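Local coordinates for synaptic vesicle glycoprotein 2C (PDB 4JRA) that is a synaptic vesicle membrane glycoprotein whose luminal domain, the part modelled here, probably serves as a protein receptor for botulinum neurotoxin A, at residues Thr92-Lys95 and Asn96-Phe99. Residues are numbered along the deposited sequence; the frame is centred on the assembly and turned at random.
Sequences TYFK and NCTF
Phe99 drives the edge of its ring toward the face of Phe94, an offset edge-to-face pair with centroids 5.3 Å apart and planes at 68°. CZ of Phe99 does the touching, coming within 3.4 Å of CD2 of Phe94 and also leaning on CG and CE2. Both phenyls leave the backbone the same way, CG beside the backbone N and anti to the carbonyl carbon (chi1 -66° in Phe94, -70° in Phe99), and both turn inward across the corner that joins strand 93-95 to strand 98-100. Cys97 comes alongside Phe94: its SG lies near the ring plane, at the edge, and 4.0 Å from Phe94 CB. This inner side is tightly packed and buried, with Phe74 and Phe114 meeting the Phe94 ring and Phe79 stacked on Phe99.

A water bridges the corner, donating to Phe94 O at 3.1 Å and accepting from Cys97 N at 3.0 Å, where the chain bends at Asn96, whose phi and psi are both positive. Outside, things are looser: the extended Lys95 chain leads away from the turn, and it and Asn96 are partly exposed. Phenylalanines stacked coil upon coil behind short parallel strands are typical of the right-handed quadrilateral beta-helix of pentapeptide-repeat proteins, in which the central inward residue is commonly phenylalanine or leucine.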
loop_
_atom_site.group_PDB
_atom_site.type_symbol
_atom_site.label_atom_id
_atom_site.label_comp_id
_atom_site.label_asym_id
_atom_site.label_seq_id
_atom_site.Cartn_x
_atom_site.Cartn_y
_atom_site.Cartn_z
ATOM N N THR D 92 -3.558 -28.133 24.289
ATOM C CA THR D 92 -3.378 -28.482 22.887
ATOM C C THR D 92 -2.260 -27.616 22.330
ATOM O O THR D 92 -2.005 -26.519 22.815
ATOM C CB THR D 92 -4.657 -28.265 22.057
ATOM O OG1 THR D 92 -4.711 -26.909 21.600
ATOM C CG2 THR D 92 -5.879 -28.592 22.887
ATOM N N TYR D 93 -1.607 -28.130 21.296
ATOM C CA TYR D 93 -0.333 -27.630 20.855
ATOM C C TYR D 93 -0.216 -27.863 19.377
ATOM O O TYR D 93 -0.766 -28.810 18.847
ATOM C CB TYR D 93 0.792 -28.357 21.586
ATOM C CG TYR D 93 0.811 -28.070 23.071
ATOM C CD1 TYR D 93 1.152 -26.813 23.546
ATOM C CD2 TYR D 93 0.489 -29.051 23.999
ATOM C CE1 TYR D 93 1.164 -26.536 24.904
ATOM C CE2 TYR D 93 0.499 -28.781 25.357
ATOM C CZ TYR D 93 0.833 -27.519 25.804
ATOM O OH TYR D 93 0.841 -27.241 27.157
ATOM N N PHE D 94 0.482 -26.954 18.715
ATOM C CA PHE D 94 0.827 -27.084 17.315
ATOM C C PHE D 94 2.350 -27.073 17.218
ATOM O O PHE D 94 2.958 -26.017 17.304
ATOM C CB PHE D 94 0.247 -25.906 16.550
ATOM C CG PHE D 94 -1.252 -25.884 16.519
ATOM C CD1 PHE D 94 -1.976 -25.244 17.513
ATOM C CD2 PHE D 94 -1.943 -26.487 15.480
ATOM C CE1 PHE D 94 -3.360 -25.217 17.470
ATOM C CE2 PHE D 94 -3.317 -26.462 15.435
ATOM C CZ PHE D 94 -4.031 -25.833 16.426
ATOM N N LYS D 95 2.959 -28.246 17.061
ATOM C CA LYS D 95 4.419 -28.357 17.049
ATOM C C LYS D 95 4.969 -28.526 15.640
ATOM O O LYS D 95 4.546 -29.405 14.899
ATOM C CB LYS D 95 4.866 -29.520 17.929
ATOM C CG LYS D 95 4.293 -29.475 19.344
ATOM C CD LYS D 95 4.572 -30.788 20.067
ATOM C CE LYS D 95 4.029 -30.815 21.487
ATOM N NZ LYS D 95 4.647 -31.909 22.298
ATOM N N ASN D 96 5.916 -27.675 15.272
ATOM C CA ASN D 96 6.572 -27.780 13.981
ATOM C C ASN D 96 5.546 -27.697 12.852
ATOM O O ASN D 96 5.591 -28.499 11.915
ATOM C CB ASN D 96 7.351 -29.103 13.888
ATOM C CG ASN D 96 7.931 -29.546 15.230
ATOM O OD1 ASN D 96 7.251 -30.191 16.022
ATOM N ND2 ASN D 96 9.183 -29.220 15.482
ATOM N N CYS D 97 4.614 -26.741 12.962
ATOM C CA CYS D 97 3.509 -26.586 11.993
ATOM C C CYS D 97 3.706 -25.301 11.189
ATOM O O CYS D 97 4.106 -24.286 11.736
ATOM C CB CYS D 97 2.138 -26.536 12.676
ATOM S SG CYS D 97 1.584 -28.056 13.426
ATOM N N THR D 98 3.442 -25.351 9.890
ATOM C CA THR D 98 3.450 -24.148 9.093
ATOM C C THR D 98 1.993 -23.793 8.844
ATOM O O THR D 98 1.200 -24.639 8.464
ATOM C CB THR D 98 4.217 -24.313 7.749
ATOM O OG1 THR D 98 3.554 -25.253 6.923
ATOM C CG2 THR D 98 5.621 -24.799 7.979
ATOM N N PHE D 99 1.632 -22.545 9.099
ATOM C CA PHE D 99 0.300 -22.074 8.795
ATOM C C PHE D 99 0.420 -21.119 7.622
ATOM O O PHE D 99 1.241 -20.223 7.652
ATOM C CB PHE D 99 -0.297 -21.377 10.009
ATOM C CG PHE D 99 -0.623 -22.309 11.147
ATOM C CD1 PHE D 99 0.307 -22.581 12.121
ATOM C CD2 PHE D 99 -1.871 -22.889 11.254
ATOM C CE1 PHE D 99 0.008 -23.436 13.177
ATOM C CE2 PHE D 99 -2.170 -23.737 12.302
ATOM C CZ PHE D 99 -1.227 -24.016 13.263
HETATM O O HOH W 1 4.119 -24.434 14.847
#